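Local coordinates for protein pyruvate kinase (Pyrobaculum aerophilum, PDB 3QTG) that catalyses the last step of glycolysis, the transfer of phosphate from phosphoenolpyruvate to ADP to give pyruvate and ATP, using a divalent metal cation, at residues I231-K234 and G235-N238; N239-E242 and L243-S247. All blocks are in the same frame, centred on the assembly; numbering follows the deposited sequence.

Contact 1 of 2, residues I231-K234 and G235-N238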
ATOM      1  N   ILE A 231     -29.915 -18.033   1.836  1.00 38.69           N
ATOM      2  CA  ILE A 231     -30.378 -16.653   1.768  1.00 38.67           C
ATOM      3  C   ILE A 231     -31.356 -16.605   0.582  1.00 38.92           C
ATOM      4  O   ILE A 231     -30.950 -16.703  -0.583  1.00 38.03           O
ATOM      5  CB  ILE A 231     -29.192 -15.668   1.632  1.00 38.55           C
ATOM      6  CG1 ILE A 231     -28.116 -15.972   2.702  1.00 38.91           C
ATOM      7  CG2 ILE A 231     -29.667 -14.226   1.713  1.00 36.96           C
ATOM      8  CD1 ILE A 231     -28.514 -15.673   4.159  1.00 38.96           C
ATOM      9  N   GLU A 232     -32.640 -16.488   0.916  1.00 38.76           N
ATOM     10  CA  GLU A 232     -33.742 -16.746  -0.015  1.00 39.52           C
ATOM     11  C   GLU A 232     -34.664 -15.548  -0.174  1.00 38.91           C
ATOM     12  O   GLU A 232     -35.465 -15.501  -1.103  1.00 39.22           O
ATOM     13  CB  GLU A 232     -34.592 -17.941   0.471  1.00 39.68           C
ATOM     14  CG  GLU A 232     -34.020 -19.301   0.204  1.00 42.66           C
ATOM     15  CD  GLU A 232     -34.584 -20.366   1.131  1.00 48.08           C
ATOM     16  OE1 GLU A 232     -35.061 -21.407   0.639  1.00 52.27           O
ATOM     17  OE2 GLU A 232     -34.568 -20.168   2.359  1.00 48.75           O
ATOM     18  N   THR A 233     -34.567 -14.575   0.721  1.00 39.00           N
ATOM     19  CA  THR A 233     -35.552 -13.499   0.739  1.00 38.49           C
ATOM     20  C   THR A 233     -34.946 -12.151   1.018  1.00 38.96           C
ATOM     21  O   THR A 233     -33.818 -12.034   1.498  1.00 38.25           O
ATOM     22  CB  THR A 233     -36.610 -13.711   1.830  1.00 38.76           C
ATOM     23  OG1 THR A 233     -36.005 -13.552   3.119  1.00 38.29           O
ATOM     24  CG2 THR A 233     -37.301 -15.083   1.714  1.00 39.28           C
ATOM     25  N   LYS A 234     -35.738 -11.128   0.751  1.00 39.16           N
ATOM     26  CA  LYS A 234     -35.373  -9.762   1.072  1.00 40.30           C
ATOM     27  C   LYS A 234     -35.051  -9.582   2.569  1.00 40.07           C
ATOM     28  O   LYS A 234     -34.126  -8.844   2.931  1.00 39.98           O
ATOM     29  CB  LYS A 234     -36.510  -8.840   0.628  1.00 40.49           C
ATOM     30  CG  LYS A 234     -36.145  -7.404   0.444  1.00 44.30           C
ATOM     31  CD  LYS A 234     -37.171  -6.713  -0.453  1.00 47.13           C
ATOM     32  CE  LYS A 234     -36.596  -6.427  -1.830  1.00 50.28           C
ATOM     33  NZ  LYS A 234     -37.610  -5.801  -2.735  1.00 51.70           N
ATOM     34  N   GLY A 235     -35.809 -10.259   3.430  1.00 39.92           N
ATOM     35  CA  GLY A 235     -35.624 -10.167   4.880  1.00 39.34           C
ATOM     36  C   GLY A 235     -34.307 -10.767   5.322  1.00 39.17           C
ATOM     37  O   GLY A 235     -33.667 -10.260   6.246  1.00 39.29           O
ATOM     38  N   ALA A 236     -33.898 -11.844   4.653  1.00 38.62           N
ATOM     39  CA  ALA A 236     -32.566 -12.439   4.873  1.00 38.85           C
ATOM     40  C   ALA A 236     -31.441 -11.490   4.419  1.00 39.40           C
ATOM     41  O   ALA A 236     -30.438 -11.298   5.128  1.00 39.96           O
ATOM     42  CB  ALA A 236     -32.463 -13.787   4.155  1.00 38.20           C
ATOM     43  N   VAL A 237     -31.618 -10.891   3.242  1.00 39.51           N
ATOM     44  CA  VAL A 237     -30.667  -9.920   2.737  1.00 40.27           C
ATOM     45  C   VAL A 237     -30.562  -8.683   3.652  1.00 41.18           C
ATOM     46  O   VAL A 237     -29.484  -8.204   3.881  1.00 41.33           O
ATOM     47  CB  VAL A 237     -30.909  -9.562   1.227  1.00 40.24           C
ATOM     48  CG1 VAL A 237     -29.917  -8.461   0.744  1.00 39.80           C
ATOM     49  CG2 VAL A 237     -30.794 -10.813   0.354  1.00 37.14           C
ATOM     50  N   ASN A 238     -31.670  -8.180   4.191  1.00 42.81           N
ATOM     51  CA  ASN A 238     -31.586  -7.027   5.114  1.00 44.30           C
ATOM     52  C   ASN A 238     -30.964  -7.352   6.489  1.00 44.50           C
ATOM     53  O   ASN A 238     -30.534  -6.446   7.201  1.00 46.02           O
ATOM     54  CB  ASN A 238     -32.952  -6.351   5.287  1.00 44.42           C
ATOM     55  CG  ASN A 238     -33.578  -5.936   3.953  1.00 46.03           C
ATOM     56  OD1 ASN A 238     -32.891  -5.479   3.015  1.00 47.18           O
ATOM     57  ND2 ASN A 238     -34.885  -6.091   3.862  1.00 42.57           N
TER

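Contact 2 of 2, residues N239-E242 and L243-S247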
ATOM      1  N   ASN A 239     -30.924  -8.634   6.844  1.00 44.31           N
ATOM      2  CA  ASN A 239     -30.305  -9.129   8.090  1.00 44.29           C
ATOM      3  C   ASN A 239     -29.040  -9.996   7.812  1.00 43.51           C
ATOM      4  O   ASN A 239     -28.695 -10.904   8.579  1.00 42.68           O
ATOM      5  CB  ASN A 239     -31.342  -9.927   8.895  1.00 44.65           C
ATOM      6  CG  ASN A 239     -30.999 -10.025  10.375  1.00 45.80           C
ATOM      7  OD1 ASN A 239     -30.413  -9.110  10.957  1.00 48.87           O
ATOM      8  ND2 ASN A 239     -31.377 -11.136  10.993  1.00 46.04           N
ATOM      9  N   LEU A 240     -28.345  -9.681   6.724  1.00 43.16           N
ATOM     10  CA  LEU A 240     -27.224 -10.503   6.237  1.00 42.88           C
ATOM     11  C   LEU A 240     -26.032 -10.583   7.199  1.00 43.69           C
ATOM     12  O   LEU A 240     -25.543 -11.680   7.484  1.00 42.97           O
ATOM     13  CB  LEU A 240     -26.775 -10.011   4.855  1.00 42.37           C
ATOM     14  CG  LEU A 240     -25.888 -10.921   4.006  1.00 40.97           C
ATOM     15  CD1 LEU A 240     -26.545 -12.273   3.780  1.00 39.86           C
ATOM     16  CD2 LEU A 240     -25.631 -10.222   2.684  1.00 41.46           C
ATOM     17  N   GLU A 241     -25.590  -9.427   7.700  1.00 45.05           N
ATOM     18  CA  GLU A 241     -24.502  -9.342   8.690  1.00 46.96           C
ATOM     19  C   GLU A 241     -24.625 -10.381   9.810  1.00 47.31           C
ATOM     20  O   GLU A 241     -23.706 -11.190  10.034  1.00 46.54           O
ATOM     21  CB  GLU A 241     -24.435  -7.941   9.296  1.00 47.97           C
ATOM     22  CG  GLU A 241     -23.980  -6.853   8.325  1.00 51.48           C
ATOM     23  CD  GLU A 241     -22.483  -6.884   8.076  1.00 56.21           C
ATOM     24  OE1 GLU A 241     -21.720  -6.955   9.062  1.00 58.68           O
ATOM     25  OE2 GLU A 241     -22.061  -6.827   6.898  1.00 58.86           O
ATOM     26  N   GLU A 242     -25.771 -10.363  10.489  1.00 47.63           N
ATOM     27  CA  GLU A 242     -26.022 -11.248  11.630  1.00 48.36           C
ATOM     28  C   GLU A 242     -26.288 -12.685  11.226  1.00 46.80           C
ATOM     29  O   GLU A 242     -25.853 -13.611  11.907  1.00 46.43           O
ATOM     30  CB  GLU A 242     -27.179 -10.713  12.490  1.00 49.33           C
ATOM     31  CG  GLU A 242     -26.890  -9.307  13.078  1.00 54.58           C
ATOM     32  CD  GLU A 242     -25.837  -9.335  14.192  1.00 60.14           C
ATOM     33  OE1 GLU A 242     -26.227  -9.559  15.363  1.00 63.67           O
ATOM     34  OE2 GLU A 242     -24.628  -9.132  13.902  1.00 62.52           O
ATOM     35  N   LEU A 243     -26.999 -12.873  10.119  1.00 45.69           N
ATOM     36  CA  LEU A 243     -27.289 -14.214   9.628  1.00 44.91           C
ATOM     37  C   LEU A 243     -26.026 -14.949   9.190  1.00 44.14           C
ATOM     38  O   LEU A 243     -25.885 -16.144   9.436  1.00 43.74           O
ATOM     39  CB  LEU A 243     -28.291 -14.178   8.465  1.00 45.02           C
ATOM     40  CG  LEU A 243     -29.784 -14.199   8.799  1.00 46.22           C
ATOM     41  CD1 LEU A 243     -30.581 -14.193   7.516  1.00 46.61           C
ATOM     42  CD2 LEU A 243     -30.147 -15.414   9.631  1.00 45.67           C
ATOM     43  N   VAL A 244     -25.136 -14.239   8.500  1.00 43.36           N
ATOM     44  CA  VAL A 244     -23.880 -14.831   8.063  1.00 42.84           C
ATOM     45  C   VAL A 244     -23.093 -15.279   9.288  1.00 42.93           C
ATOM     46  O   VAL A 244     -22.658 -16.423   9.342  1.00 42.40           O
ATOM     47  CB  VAL A 244     -23.071 -13.874   7.142  1.00 42.34           C
ATOM     48  CG1 VAL A 244     -21.624 -14.320   7.029  1.00 42.71           C
ATOM     49  CG2 VAL A 244     -23.735 -13.800   5.757  1.00 41.37           C
ATOM     50  N   GLN A 245     -22.987 -14.404  10.292  1.00 43.64           N
ATOM     51  CA  GLN A 245     -22.186 -14.703  11.488  1.00 44.63           C
ATOM     52  C   GLN A 245     -22.696 -15.854  12.356  1.00 45.41           C
ATOM     53  O   GLN A 245     -21.929 -16.418  13.143  1.00 45.64           O
ATOM     54  CB  GLN A 245     -21.934 -13.443  12.317  1.00 44.86           C
ATOM     55  CG  GLN A 245     -21.097 -12.430  11.561  1.00 46.36           C
ATOM     56  CD  GLN A 245     -20.846 -11.165  12.350  1.00 49.79           C
ATOM     57  OE1 GLN A 245     -19.957 -11.116  13.203  1.00 50.28           O
ATOM     58  NE2 GLN A 245     -21.620 -10.124  12.058  1.00 49.88           N
ATOM     59  N   CYS A 246     -23.963 -16.233  12.208  1.00 45.56           N
ATOM     60  CA  CYS A 246     -24.460 -17.363  12.970  1.00 46.95           C
ATOM     61  C   CYS A 246     -24.579 -18.675  12.181  1.00 46.57           C
ATOM     62  O   CYS A 246     -25.046 -19.675  12.735  1.00 46.96           O
ATOM     63  CB  CYS A 246     -25.768 -17.019  13.671  1.00 47.54           C
ATOM     64  SG  CYS A 246     -27.151 -17.090  12.595  1.00 52.26           S
ATOM     65  N   SER A 247     -24.117 -18.671  10.922  1.00 45.26           N
ATOM     66  CA  SER A 247     -24.156 -19.845  10.028  1.00 44.58           C
ATOM     67  C   SER A 247     -22.888 -20.712  10.126  1.00 43.52           C
ATOM     68  O   SER A 247     -21.866 -20.252  10.619  1.00 43.94           O
ATOM     69  CB  SER A 247     -24.278 -19.378   8.576  1.00 44.41           C
ATOM     70  OG  SER A 247     -25.384 -18.514   8.404  1.00 47.50           O
TER

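Contact 1 of 2, residues I231-K234 and G235-N238
Thr233 OG1 is held by two partners: it takes the N-H of Ala236 at 3.1 Å, with an angle of 161° at the hydrogen, and it is also hydrogen-bonded to Asp173 OD1. The hydroxyl reaches that amide because chi1 of 69° sets OG1 between the backbone N and the carbonyl carbon of its own residue; Thr233, at the N-cap of the short helix 234-238, thus makes a side-chain capping bond. Asp173 takes part in the cap as well: its other oxygen, OD2, accepts from Gly235 N, and the side chains of Thr233 and Asp173 together occupy amides of the first turn. Replaced by alanine, Thr233 would lose OG1, which would probably leave Ala236 N without its cap and Asp173 OD1 without this partner. The turn itself is drawn by Val237 N, which donates to Thr233 O at 3.0 Å, and by Asn238 N, 2.8 Å from Lys234 O. This is the loop at the C-terminal end of barrel strand 226-231, where TIM barrels carry their active sites, and it brings Glu232, by similarity a magnesium ligand. The Glu232 carboxylate takes no part in the turn; its OE2 accepts from Leu204 N. Ile231 CG2 meets Ala236 CB at 3.7 Å and Val237 CG2 at 3.8 Å; the Ile231 and Val237 side chains run nearly perpendicular. Lys234, its chain bent at chi3, makes a cation-pi contact with Tyr261.

Contact 2 of 2, residues N239-E242 and L243-S247
Gln245 folds back along its helix onto the carbonyl of Glu241, one turn earlier. Its CB stands 3.7 Å from Glu241 O, and CG, placed beside the backbone N by chi1 of -64°, closes to 3.3 Å from the same oxygen. Beyond CG the chain runs extended to CD, itself 3.7 Å from Glu241 O, and at the tip NE2 donates to Glu241 O at 3.1 Å. That oxygen lies almost in the Gln245 amide plane, yet NE2 sits well above the carbonyl plane of Glu241, 67° out of it, so the bond does not use a lone pair. Gln245 N also donates to Glu241 O, but weakly. Glu242 OE2 comes within 3.7 Å of Gln245 NE2, its carboxylate turned nearly perpendicular to the amide. An apolar pair also spans the turn: Leu240 CD1 touches Val244 CG2 at 3.8 Å, alongside the short, nearly straight helical bond from Val244 N to Leu240 O. Leu243 N donates likewise to Asn239 O, and Leu243 CB comes to 3.3 Å of Asn239 O. At the end of the helix Ser247 OG turns back to Leu243 O, a short bond of 2.6 Å that satisfies the hydroxyl of a buried serine. Glu241 OE1 hydrogen-bonds Tyr280 OH and OE2 forms a salt bridge with Lys279. Helix 240-245 and the turn after it lie on the outside of the TIM barrel between two neighbours: Leu240 and Val244 pack on helix 266-279, Leu243 and Cys246 on helix 208-220, while Leu240 and Ser247 touch strand 226-231.

In the fold
The two contacts follow one another without a break, contact 1 ending at Asn238 and contact 2 starting at Asn239, with centres about 10 Å apart. Together they make the passage from barrel strand 226-231 through helices 234-238 and 240-245 towards the next strand, 249-253: one beta-alpha unit of the eight-stranded TIM barrel, its helical part split into two short pieces. The pieces pack on each other where Leu243 CD1 meets Ala236 CA at 3.7 Å, and Ile231 CD1 reaches Leu240 CD1 at 3.9 Å. Contact 1 thus lies at the catalytic end, holding the probable magnesium ligand Glu232, while contact 2 leads the chain back along the barrel wall.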